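Local atomic coordinates of DNA repair protein RAD2 (Saccharomyces cerevisiae, PDB entry 4Q0W), a protein that cuts single-stranded DNA as a magnesium-dependent endonuclease in the incision step of nucleotide excision repair, here represented by its catalytic core. Residues W33-Q36 and F37-V41; F263-L266 and K267-K270; V313-A316 and Y317-E321; L336-L339 and R340-M343. All coordinates share one frame; numbering follows the deposited sequence.

Contact 1 of 4, residues W33-Q36 and F37-V41; sequences WIYQ and FLKAV. With nucleotides of chain C; nucleotides of chain D.
Trp-33 and Phe-37, one helical turn apart, lie side by side, with Phe-37 CE2 3.8 Å from Trp-33 CB. One residue on, Ile-34 CG2 meets Leu-38 CD1 in the same manner at 4.0 Å. This is the packed side of the helix: Trp-33, Ile-34 and Leu-38 are buried, and Trp-33 also meets the rings of Phe-57, Phe-73 and Phe-208. The DNA side is looser and more polar, its Tyr-35, Gln-36, Lys-39 and Ala-40 only partly buried. Tyr-35, its CG anti to the backbone N (chi1 -167°), carries its hydroxyl to Lys-39, whose NZ donates to Tyr-35 OH at 2.8 Å while Lys-39 CD lies over one face of the ring. C6 of DT3 of chain C lies at the edge of that ring, in its plane, and Tyr-35 CD2 is 3.2 Å from the sugar O4'. Gln-36, extended beyond CG, touches bases of both DNA strands: its NE2 donates to DT3 O2 at 2.9 Å, its CG rests 3.4 Å from C2 of DA16 of chain D, and its OE1 bonds Arg-60. Helix 33-40 thus meets DNA in the N-domain, while Ile-34 and Phe-37 pack on helix 52-66 and Ile-34 reaches helix 148-160.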
loop_
_atom_site.group_PDB
_atom_site.type_symbol
_atom_site.label_atom_id
_atom_site.label_comp_id
_atom_site.label_asym_id
_atom_site.label_seq_id
_atom_site.Cartn_x
_atom_site.Cartn_y
_atom_site.Cartn_z
ATOM N N TRP A 33 -12.832 -8.517 -25.420
ATOM C CA TRP A 33 -11.935 -8.010 -26.463
ATOM C C TRP A 33 -12.427 -6.701 -27.105
ATOM O O TRP A 33 -11.654 -5.748 -27.264
ATOM C CB TRP A 33 -11.749 -9.059 -27.563
ATOM C CG TRP A 33 -10.869 -10.211 -27.184
ATOM C CD1 TRP A 33 -10.542 -10.638 -25.913
ATOM C CD2 TRP A 33 -10.187 -11.084 -28.089
ATOM N NE1 TRP A 33 -9.701 -11.732 -25.989
ATOM C CE2 TRP A 33 -9.464 -12.018 -27.310
ATOM C CE3 TRP A 33 -10.111 -11.164 -29.487
ATOM C CZ2 TRP A 33 -8.678 -13.019 -27.886
ATOM C CZ3 TRP A 33 -9.327 -12.160 -30.055
ATOM C CH2 TRP A 33 -8.628 -13.079 -29.254
ATOM N N ILE A 34 -13.703 -6.649 -27.478
ATOM C CA ILE A 34 -14.194 -5.464 -28.192
ATOM C C ILE A 34 -14.024 -4.216 -27.333
ATOM O O ILE A 34 -13.396 -3.242 -27.762
ATOM C CB ILE A 34 -15.653 -5.601 -28.646
ATOM C CG1 ILE A 34 -15.790 -6.695 -29.703
ATOM C CG2 ILE A 34 -16.158 -4.284 -29.238
ATOM C CD1 ILE A 34 -17.240 -7.002 -30.059
ATOM N N TYR A 35 -14.557 -4.263 -26.112
ATOM C CA TYR A 35 -14.486 -3.124 -25.205
ATOM C C TYR A 35 -13.044 -2.737 -24.955
ATOM O O TYR A 35 -12.710 -1.554 -24.869
ATOM C CB TYR A 35 -15.188 -3.426 -23.873
ATOM C CG TYR A 35 -15.400 -2.178 -23.044
ATOM C CD1 TYR A 35 -16.325 -1.213 -23.435
ATOM C CD2 TYR A 35 -14.663 -1.951 -21.881
ATOM C CE1 TYR A 35 -16.520 -0.055 -22.688
ATOM C CE2 TYR A 35 -14.851 -0.796 -21.127
ATOM C CZ TYR A 35 -15.780 0.147 -21.536
ATOM O OH TYR A 35 -15.969 1.293 -20.798
ATOM N N GLN A 36 -12.192 -3.750 -24.857
ATOM C CA GLN A 36 -10.772 -3.557 -24.616
ATOM C C GLN A 36 -10.085 -2.818 -25.770
ATOM O O GLN A 36 -9.285 -1.908 -25.546
ATOM C CB GLN A 36 -10.123 -4.924 -24.389
ATOM C CG GLN A 36 -8.695 -4.896 -23.896
ATOM C CD GLN A 36 -8.237 -6.263 -23.409
ATOM O OE1 GLN A 36 -7.417 -6.921 -24.051
ATOM N NE2 GLN A 36 -8.767 -6.694 -22.266
ATOM N N PHE A 37 -10.394 -3.214 -27.001
ATOM C CA PHE A 37 -9.817 -2.564 -28.174
ATOM C C PHE A 37 -10.320 -1.128 -28.310
ATOM O O PHE A 37 -9.578 -0.237 -28.725
ATOM C CB PHE A 37 -10.142 -3.366 -29.434
ATOM C CG PHE A 37 -9.414 -4.685 -29.518
ATOM C CD1 PHE A 37 -8.046 -4.748 -29.313
ATOM C CD2 PHE A 37 -10.101 -5.858 -29.793
ATOM C CE1 PHE A 37 -7.377 -5.959 -29.382
ATOM C CE2 PHE A 37 -9.439 -7.076 -29.863
ATOM C CZ PHE A 37 -8.077 -7.125 -29.654
ATOM N N LEU A 38 -11.588 -0.918 -27.965
ATOM C CA LEU A 38 -12.178 0.420 -27.911
ATOM C C LEU A 38 -11.386 1.352 -27.002
ATOM O O LEU A 38 -11.101 2.492 -27.369
ATOM C CB LEU A 38 -13.616 0.347 -27.403
ATOM C CG LEU A 38 -14.744 0.324 -28.425
ATOM C CD1 LEU A 38 -14.471 -0.701 -29.515
ATOM C CD2 LEU A 38 -16.060 0.033 -27.728
ATOM N N LYS A 39 -11.033 0.860 -25.817
ATOM C CA LYS A 39 -10.351 1.675 -24.817
ATOM C C LYS A 39 -8.841 1.745 -25.026
ATOM O O LYS A 39 -8.205 2.734 -24.660
ATOM C CB LYS A 39 -10.663 1.157 -23.405
ATOM C CG LYS A 39 -11.515 2.109 -22.567
ATOM C CD LYS A 39 -12.905 2.304 -23.167
ATOM C CE LYS A 39 -13.615 3.499 -22.539
ATOM N NZ LYS A 39 -15.098 3.335 -22.551
ATOM N N ALA A 40 -8.269 0.701 -25.617
ATOM C CA ALA A 40 -6.818 0.619 -25.772
ATOM C C ALA A 40 -6.303 1.327 -27.023
ATOM O O ALA A 40 -5.112 1.635 -27.115
ATOM C CB ALA A 40 -6.366 -0.833 -25.773
ATOM N N VAL A 41 -7.193 1.569 -27.982
ATOM C CA VAL A 41 -6.797 2.156 -29.264
ATOM C C VAL A 41 -7.541 3.462 -29.555
ATOM O O VAL A 41 -8.740 3.452 -29.869
ATOM C CB VAL A 41 -7.002 1.160 -30.437
ATOM P P DT C 3 -16.567 -2.471 -17.176
ATOM O "O5'" DT C 3 -15.680 -2.906 -18.441
ATOM C "C5'" DT C 3 -15.910 -4.154 -19.095
ATOM C "C4'" DT C 3 -14.636 -4.974 -19.149
ATOM O "O4'" DT C 3 -13.641 -4.309 -19.951
ATOM C "C3'" DT C 3 -13.986 -5.161 -17.788
ATOM O "O3'" DT C 3 -14.343 -6.443 -17.299
ATOM C "C2'" DT C 3 -12.482 -5.052 -18.022
ATOM C "C1'" DT C 3 -12.351 -4.648 -19.482
ATOM N N1 DT C 3 -11.497 -3.453 -19.697
ATOM C C2 DT C 3 -10.215 -3.612 -20.177
ATOM O O2 DT C 3 -9.727 -4.700 -20.427
ATOM N N3 DT C 3 -9.528 -2.441 -20.364
ATOM C C4 DT C 3 -9.996 -1.162 -20.107
ATOM O O4 DT C 3 -9.302 -0.164 -20.295
ATOM C C5 DT C 3 -11.346 -1.081 -19.597
ATOM C C7 DT C 3 -11.959 0.252 -19.289
ATOM C C6 DT C 3 -12.028 -2.214 -19.420
ATOM P P DA D 16 2.198 -3.064 -21.468
ATOM O OP1 DA D 16 3.141 -3.981 -20.775
ATOM O OP2 DA D 16 2.722 -1.966 -22.317
ATOM O "O5'" DA D 16 1.182 -3.916 -22.365
ATOM C "C5'" DA D 16 0.544 -5.069 -21.833
ATOM C "C4'" DA D 16 -0.781 -5.287 -22.536
ATOM O "O4'" DA D 16 -1.688 -4.203 -22.212
ATOM C "C3'" DA D 16 -0.710 -5.288 -24.064
ATOM O "O3'" DA D 16 -0.761 -6.634 -24.556
ATOM C "C2'" DA D 16 -1.913 -4.442 -24.516
ATOM C "C1'" DA D 16 -2.684 -4.243 -23.211
ATOM N N9 DA D 16 -3.515 -3.042 -23.116
ATOM C C8 DA D 16 -3.233 -1.778 -23.561
ATOM N N7 DA D 16 -4.189 -0.907 -23.320
ATOM C C5 DA D 16 -5.165 -1.648 -22.666
ATOM C C6 DA D 16 -6.437 -1.312 -22.145
ATOM N N6 DA D 16 -6.955 -0.079 -22.199
ATOM N N1 DA D 16 -7.156 -2.295 -21.553
ATOM C C2 DA D 16 -6.631 -3.530 -21.493
ATOM N N3 DA D 16 -5.453 -3.962 -21.952
ATOM C C4 DA D 16 -4.764 -2.967 -22.535
#

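Contact 2 of 4, residues F263-L266 and K267-K270; sequences FGNL and KNFK
Asn-265 and Asn-268 meet at the start of helix 266-278, where Asn-265 is the N-cap. Its OD1 accepts from Asn-268 N at 2.8 Å, an almost straight bond with an N-H...O angle of 173°. A chi1 of 69° sets CG between the backbone N and the carbonyl carbon, and this turns the amide oxygen back over the first turn. Asn-268 answers from the other direction: its ND2 donates to Phe-263 O at 3.1 Å, with the acceptor close to the plane of the amide, and so ties the end of helix 253-263 to the beginning of the next. A water joins the two side chains as well, donating to Asn-268 OD1 at 2.6 Å and accepting from Asn-265 ND2.

Below this polar layer, Phe-263 and Phe-269 pack obliquely, their ring planes 51° apart. Phe-269 CD1 lies over one face of the Phe-263 ring, 3.8 Å from Phe-263 CE2, and Phe-269 CA makes a CH-pi contact with the same ring.

Further out, Gly-264 takes a positive phi that lets the chain turn sharply between the helices, and Glu-235 accepts from Leu-266 N. Leu-293 of helix 288-299 touches both phenylalanines, and Leu-266 packs on helix 230-240. Lys-270 sends NZ to the carbonyl oxygens of Phe-308 and Asp-305. The chemistry is thus divided: amides satisfy the backbone groups at the helix junction, whereas the aromatic pair supplies an apolar joint beneath it, and the partial positive charge expected at the helix start probably strengthens the bond to Asn-265 OD1.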
loop_
_atom_site.group_PDB
_atom_site.type_symbol
_atom_site.label_atom_id
_atom_site.label_comp_id
_atom_site.label_asym_id
_atom_site.label_seq_id
_atom_site.Cartn_x
_atom_site.Cartn_y
_atom_site.Cartn_z
ATOM N N PHE A 263 -8.281 -22.160 9.225
ATOM C CA PHE A 263 -9.616 -22.666 9.554
ATOM C C PHE A 263 -10.144 -23.781 8.641
ATOM O O PHE A 263 -11.128 -24.462 8.972
ATOM C CB PHE A 263 -10.618 -21.500 9.642
ATOM C CG PHE A 263 -10.268 -20.502 10.705
ATOM C CD1 PHE A 263 -10.615 -20.736 12.032
ATOM C CD2 PHE A 263 -9.552 -19.352 10.395
ATOM C CE1 PHE A 263 -10.276 -19.822 13.030
ATOM C CE2 PHE A 263 -9.209 -18.432 11.393
ATOM C CZ PHE A 263 -9.575 -18.672 12.712
ATOM N N GLY A 264 -9.500 -23.971 7.496
ATOM C CA GLY A 264 -9.950 -24.989 6.564
ATOM C C GLY A 264 -11.078 -24.522 5.661
ATOM O O GLY A 264 -11.017 -24.698 4.438
ATOM N N ASN A 265 -12.117 -23.945 6.259
ATOM C CA ASN A 265 -13.224 -23.385 5.492
ATOM C C ASN A 265 -13.915 -22.221 6.207
ATOM O O ASN A 265 -13.664 -21.977 7.390
ATOM C CB ASN A 265 -14.230 -24.471 5.062
ATOM C CG ASN A 265 -15.027 -25.063 6.236
ATOM O OD1 ASN A 265 -15.395 -24.370 7.199
ATOM N ND2 ASN A 265 -15.305 -26.359 6.146
ATOM N N LEU A 266 -14.810 -21.541 5.493
ATOM C CA LEU A 266 -15.421 -20.311 5.976
ATOM C C LEU A 266 -16.425 -20.550 7.101
ATOM O O LEU A 266 -16.628 -19.679 7.941
ATOM C CB LEU A 266 -16.119 -19.583 4.820
ATOM C CG LEU A 266 -15.187 -19.108 3.694
ATOM C CD1 LEU A 266 -15.953 -18.320 2.649
ATOM C CD2 LEU A 266 -14.038 -18.271 4.260
ATOM N N LYS A 267 -17.076 -21.711 7.097
ATOM C CA LYS A 267 -18.007 -22.061 8.172
ATOM C C LYS A 267 -17.245 -22.159 9.491
ATOM O O LYS A 267 -17.657 -21.580 10.512
ATOM C CB LYS A 267 -18.737 -23.379 7.877
ATOM C CG LYS A 267 -19.574 -23.901 9.070
ATOM C CD LYS A 267 -20.748 -22.965 9.400
ATOM C CE LYS A 267 -21.516 -23.411 10.671
ATOM N NZ LYS A 267 -21.727 -24.898 10.756
ATOM N N ASN A 268 -16.115 -22.862 9.457
ATOM C CA ASN A 268 -15.250 -22.960 10.627
ATOM C C ASN A 268 -14.734 -21.596 11.072
ATOM O O ASN A 268 -14.654 -21.311 12.270
ATOM C CB ASN A 268 -14.087 -23.934 10.377
ATOM C CG ASN A 268 -14.569 -25.332 10.015
ATOM O OD1 ASN A 268 -15.747 -25.656 10.192
ATOM N ND2 ASN A 268 -13.665 -26.161 9.498
ATOM N N PHE A 269 -14.377 -20.758 10.103
ATOM C CA PHE A 269 -13.913 -19.404 10.389
ATOM C C PHE A 269 -15.058 -18.621 11.058
ATOM O O PHE A 269 -14.863 -18.009 12.115
ATOM C CB PHE A 269 -13.420 -18.758 9.076
ATOM C CG PHE A 269 -13.164 -17.269 9.146
ATOM C CD1 PHE A 269 -12.295 -16.722 10.084
ATOM C CD2 PHE A 269 -13.758 -16.418 8.218
ATOM C CE1 PHE A 269 -12.053 -15.331 10.120
ATOM C CE2 PHE A 269 -13.528 -15.032 8.243
ATOM C CZ PHE A 269 -12.672 -14.490 9.194
ATOM N N LYS A 270 -16.252 -18.670 10.468
ATOM C CA LYS A 270 -17.396 -17.947 11.023
ATOM C C LYS A 270 -17.692 -18.398 12.448
ATOM O O LYS A 270 -17.803 -17.572 13.356
ATOM C CB LYS A 270 -18.653 -18.121 10.171
ATOM C CG LYS A 270 -19.890 -17.471 10.822
ATOM C CD LYS A 270 -21.111 -17.478 9.907
ATOM C CE LYS A 270 -21.677 -18.884 9.700
ATOM N NZ LYS A 270 -22.827 -18.853 8.721
HETATM O O HOH W 1 -17.099 -27.293 8.709
#

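Contact 3 of 4, residues V313-A316 and Y317-E321; sequences VYDA and YMRPE
Tyr-314 offers one face of its ring to Met-318, whose CG sits 3.8 Å from the ring centroid in a CH-pi contact. The sulfur lies farther off and obliquely, SD being 5.0 Å from the centroid, a Met-aromatic contact made possible by the bends of the methionine chain at chi2 and chi3. Round the helix, Asp-315 and Arg-319 form a salt bridge: Arg-319 NH1 lies 2.5 Å from Asp-315 OD1, which sits in the guanidinium plane and receives it on its syn lone pair. Asp-315 swings its carboxylate beside the carbonyl carbon (chi1 180°) to reach the arginine, while a water links its OD2 to Arg-319 O just past the helix end. An asparagine at Asp-315 would probably leave the Arg-319 guanidinium without its charged mate and freer to turn. On the buried side, Val-313 CG1 packs 3.8 Å from Tyr-317 CE2. The hydroxyl of Tyr-317 bonds Ser-242 OG and, weakly, Asp-194, which coordinates the bound calcium ion, consistent with a second-shell place for this tyrosine at the metal site. Helix 311-318 leans on helix 230-240 through Val-313, Tyr-314, Tyr-317 and Met-318, and beyond its end Pro-320 touches Phe-198 next to helix 194-197.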
loop_
_atom_site.group_PDB
_atom_site.type_symbol
_atom_site.label_atom_id
_atom_site.label_comp_id
_atom_site.label_asym_id
_atom_site.label_seq_id
_atom_site.Cartn_x
_atom_site.Cartn_y
_atom_site.Cartn_z
ATOM N N VAL A 313 -23.269 -17.930 -4.017
ATOM C CA VAL A 313 -21.952 -17.789 -4.639
ATOM C C VAL A 313 -21.449 -19.167 -5.070
ATOM O O VAL A 313 -21.006 -19.349 -6.207
ATOM C CB VAL A 313 -20.932 -17.146 -3.669
ATOM C CG1 VAL A 313 -19.517 -17.218 -4.242
ATOM C CG2 VAL A 313 -21.314 -15.687 -3.345
ATOM N N TYR A 314 -21.512 -20.134 -4.152
ATOM C CA TYR A 314 -21.037 -21.488 -4.423
ATOM C C TYR A 314 -21.784 -22.129 -5.592
ATOM O O TYR A 314 -21.172 -22.714 -6.518
ATOM C CB TYR A 314 -21.168 -22.334 -3.148
ATOM C CG TYR A 314 -20.539 -23.697 -3.240
ATOM C CD1 TYR A 314 -19.166 -23.845 -3.348
ATOM C CD2 TYR A 314 -21.315 -24.841 -3.214
ATOM C CE1 TYR A 314 -18.587 -25.097 -3.429
ATOM C CE2 TYR A 314 -20.748 -26.095 -3.304
ATOM C CZ TYR A 314 -19.384 -26.216 -3.405
ATOM O OH TYR A 314 -18.814 -27.463 -3.484
ATOM N N ASP A 315 -23.106 -22.000 -5.581
ATOM C CA ASP A 315 -23.902 -22.545 -6.669
ATOM C C ASP A 315 -23.602 -21.860 -8.006
ATOM O O ASP A 315 -23.608 -22.510 -9.051
ATOM C CB ASP A 315 -25.387 -22.438 -6.354
ATOM C CG ASP A 315 -26.256 -22.996 -7.471
ATOM O OD1 ASP A 315 -26.337 -24.236 -7.603
ATOM O OD2 ASP A 315 -26.854 -22.200 -8.222
ATOM N N ALA A 316 -23.350 -20.551 -7.975
ATOM C CA ALA A 316 -23.126 -19.793 -9.212
ATOM C C ALA A 316 -21.828 -20.229 -9.891
ATOM O O ALA A 316 -21.730 -20.256 -11.125
ATOM C CB ALA A 316 -23.101 -18.290 -8.932
ATOM N N TYR A 317 -20.825 -20.556 -9.081
ATOM C CA TYR A 317 -19.570 -21.071 -9.618
ATOM C C TYR A 317 -19.633 -22.556 -9.964
ATOM O O TYR A 317 -19.047 -22.990 -10.961
ATOM C CB TYR A 317 -18.433 -20.827 -8.629
ATOM C CG TYR A 317 -17.926 -19.399 -8.600
ATOM C CD1 TYR A 317 -17.412 -18.792 -9.751
ATOM C CD2 TYR A 317 -17.935 -18.663 -7.422
ATOM C CE1 TYR A 317 -16.934 -17.477 -9.721
ATOM C CE2 TYR A 317 -17.454 -17.354 -7.379
ATOM C CZ TYR A 317 -16.956 -16.771 -8.530
ATOM O OH TYR A 317 -16.477 -15.480 -8.488
ATOM N N MET A 318 -20.322 -23.341 -9.135
ATOM C CA MET A 318 -20.404 -24.796 -9.343
ATOM C C MET A 318 -21.411 -25.212 -10.413
ATOM O O MET A 318 -21.228 -26.233 -11.074
ATOM C CB MET A 318 -20.736 -25.522 -8.035
ATOM C CG MET A 318 -19.602 -25.508 -7.041
ATOM S SD MET A 318 -18.118 -26.244 -7.737
ATOM C CE MET A 318 -18.693 -27.905 -8.111
ATOM N N ARG A 319 -22.468 -24.423 -10.585
ATOM C CA ARG A 319 -23.507 -24.760 -11.551
ATOM C C ARG A 319 -23.859 -23.584 -12.435
ATOM O O ARG A 319 -25.021 -23.202 -12.524
ATOM C CB ARG A 319 -24.776 -25.253 -10.837
ATOM C CG ARG A 319 -24.605 -26.594 -10.136
ATOM C CD ARG A 319 -25.830 -26.968 -9.305
ATOM N NE ARG A 319 -27.038 -27.082 -10.113
ATOM C CZ ARG A 319 -28.048 -26.217 -10.084
ATOM N NH1 ARG A 319 -28.007 -25.171 -9.279
ATOM N NH2 ARG A 319 -29.110 -26.403 -10.861
ATOM N N PRO A 320 -22.859 -23.018 -13.123
ATOM C CA PRO A 320 -23.214 -21.914 -14.015
ATOM C C PRO A 320 -24.106 -22.403 -15.159
ATOM O O PRO A 320 -24.166 -23.595 -15.467
ATOM C CB PRO A 320 -21.857 -21.472 -14.571
ATOM C CG PRO A 320 -21.044 -22.751 -14.591
ATOM C CD PRO A 320 -21.478 -23.491 -13.339
ATOM N N GLU A 321 -24.803 -21.474 -15.782
ATOM C CA GLU A 321 -25.640 -21.805 -16.915
ATOM C C GLU A 321 -24.717 -21.925 -18.124
ATOM O O GLU A 321 -24.218 -20.916 -18.617
ATOM C CB GLU A 321 -26.638 -20.671 -17.114
ATOM C CG GLU A 321 -27.885 -21.004 -17.897
ATOM C CD GLU A 321 -28.820 -19.808 -17.981
ATOM O OE1 GLU A 321 -29.045 -19.157 -16.930
ATOM O OE2 GLU A 321 -29.310 -19.511 -19.096
HETATM O O HOH W 2 -26.725 -21.991 -10.627
#

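Contact 4 of 4, residues L336-L339 and R340-M343; sequences LDML and RSFM
Arg-340 runs its side chain back along the helix over Leu-336, the guanidinium presenting one face to Leu-336 CD2, which is 4.0 Å from Arg-340 NH2. The arginine is extended from CG to NE, and its aliphatic part passes Leu-336 O, with Arg-340 CG 3.2 Å from that oxygen. Leu-336 turns its branch to the side of its own carbonyl carbon (chi1 -176°) and so brings it under the arginine, the closest side-chain pair being Leu-336 CG and Arg-340 NE at 3.8 Å. Asp-337 lies alongside with its carboxylate almost parallel to the guanidinium, yet Asp-337 OD1 stands 3.9 Å from Arg-340 NH1 and well out of the plane, a long salt bridge of charge alone. The firmer ionic partner is Asp-355 of helix 351-361, bridged by NH2. A leucine in place of Arg-340 would probably leave Asp-355 without this positive mate and loosen the link between the two helices.

These are i to i+3 and i to i+4 contacts near the start of helix 336-347, each turn carried by regular backbone bonds such as Met-343 N to Leu-339 O at 3.0 Å. Ser-341 holds OG between its backbone N and carbonyl carbon (chi1 52°), placing the hydroxyl 3.2 Å from both Asp-337 O and Met-338 O. Leu-339 turns to helices 148-160 and 351-361, and Phe-342 and Met-343 pack against Ile-54 of helix 52-66.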
loop_
_atom_site.group_PDB
_atom_site.type_symbol
_atom_site.label_atom_id
_atom_site.label_comp_id
_atom_site.label_asym_id
_atom_site.label_seq_id
_atom_site.Cartn_x
_atom_site.Cartn_y
_atom_site.Cartn_z
ATOM N N LEU A 336 -10.052 -16.664 -48.590
ATOM C CA LEU A 336 -9.247 -15.500 -48.972
ATOM C C LEU A 336 -10.078 -14.428 -49.697
ATOM O O LEU A 336 -9.960 -13.232 -49.390
ATOM C CB LEU A 336 -8.061 -15.930 -49.845
ATOM C CG LEU A 336 -7.089 -14.815 -50.217
ATOM C CD1 LEU A 336 -6.534 -14.175 -48.956
ATOM C CD2 LEU A 336 -5.968 -15.316 -51.107
ATOM N N ASP A 337 -10.911 -14.864 -50.641
ATOM C CA ASP A 337 -11.760 -13.947 -51.406
ATOM C C ASP A 337 -12.620 -13.099 -50.472
ATOM O O ASP A 337 -12.733 -11.887 -50.657
ATOM C CB ASP A 337 -12.675 -14.718 -52.369
ATOM C CG ASP A 337 -11.915 -15.317 -53.567
ATOM O OD1 ASP A 337 -10.669 -15.268 -53.577
ATOM O OD2 ASP A 337 -12.577 -15.832 -54.490
ATOM N N MET A 338 -13.221 -13.739 -49.469
ATOM C CA MET A 338 -14.172 -13.043 -48.596
ATOM C C MET A 338 -13.479 -12.254 -47.489
ATOM O O MET A 338 -14.013 -11.249 -47.010
ATOM C CB MET A 338 -15.211 -14.009 -48.024
ATOM C CG MET A 338 -16.114 -14.630 -49.083
ATOM S SD MET A 338 -16.972 -13.389 -50.108
ATOM C CE MET A 338 -18.270 -12.849 -48.993
ATOM N N LEU A 339 -12.285 -12.698 -47.092
ATOM C CA LEU A 339 -11.478 -11.945 -46.141
ATOM C C LEU A 339 -10.947 -10.669 -46.811
ATOM O O LEU A 339 -10.941 -9.599 -46.203
ATOM C CB LEU A 339 -10.317 -12.810 -45.591
ATOM C CG LEU A 339 -10.648 -13.874 -44.526
ATOM C CD1 LEU A 339 -9.448 -14.800 -44.254
ATOM C CD2 LEU A 339 -11.141 -13.238 -43.204
ATOM N N ARG A 340 -10.488 -10.790 -48.056
ATOM C CA ARG A 340 -10.045 -9.624 -48.832
ATOM C C ARG A 340 -11.125 -8.549 -48.889
ATOM O O ARG A 340 -10.885 -7.385 -48.567
ATOM C CB ARG A 340 -9.744 -10.025 -50.275
ATOM C CG ARG A 340 -8.385 -10.656 -50.534
ATOM C CD ARG A 340 -8.444 -11.331 -51.908
ATOM N NE ARG A 340 -7.134 -11.704 -52.435
ATOM C CZ ARG A 340 -6.957 -12.271 -53.622
ATOM N NH1 ARG A 340 -8.004 -12.524 -54.393
ATOM N NH2 ARG A 340 -5.740 -12.587 -54.035
ATOM N N SER A 341 -12.315 -8.937 -49.322
ATOM C CA SER A 341 -13.387 -7.960 -49.438
ATOM C C SER A 341 -13.831 -7.422 -48.063
ATOM O O SER A 341 -14.178 -6.240 -47.932
ATOM C CB SER A 341 -14.565 -8.542 -50.231
ATOM O OG SER A 341 -14.974 -9.796 -49.715
ATOM N N PHE A 342 -13.795 -8.274 -47.040
ATOM C CA PHE A 342 -14.172 -7.843 -45.688
ATOM C C PHE A 342 -13.262 -6.749 -45.171
ATOM O O PHE A 342 -13.737 -5.707 -44.715
ATOM C CB PHE A 342 -14.159 -9.012 -44.704
ATOM C CG PHE A 342 -14.648 -8.642 -43.321
ATOM C CD1 PHE A 342 -16.001 -8.697 -43.020
ATOM C CD2 PHE A 342 -13.755 -8.228 -42.330
ATOM C CE1 PHE A 342 -16.469 -8.361 -41.743
ATOM C CE2 PHE A 342 -14.212 -7.882 -41.045
ATOM C CZ PHE A 342 -15.572 -7.950 -40.757
ATOM N N MET A 343 -11.953 -7.003 -45.210
ATOM C CA MET A 343 -10.965 -6.028 -44.752
ATOM C C MET A 343 -10.955 -4.759 -45.618
ATOM O O MET A 343 -10.686 -3.652 -45.128
ATOM C CB MET A 343 -9.564 -6.654 -44.718
ATOM C CG MET A 343 -9.425 -7.821 -43.734
ATOM S SD MET A 343 -9.852 -7.371 -42.033
ATOM C CE MET A 343 -8.300 -6.643 -41.470
#

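In the fold
All four contacts are local, joining residues within a helix or at a helix junction, and none touches another. Contacts 1 and 4 lie on the same side of the chain's centre and both pack on helices 52-66 and 148-160. Contacts 2 and 3 share the other side and both lean on helix 230-240, their nearest atoms about 8 Å apart. All are partly buried, but contacts 3 and 1 lie nearer the chain's centre, contacts 2 and 4 farther out. Contact 1 pairs a buried aromatic side with a DNA-facing polar one; contact 3 sets a buried tyrosine near the metal site; contact 2 relies on amide capping and paired aromatics, contact 4 on an arginine laid over a leucine.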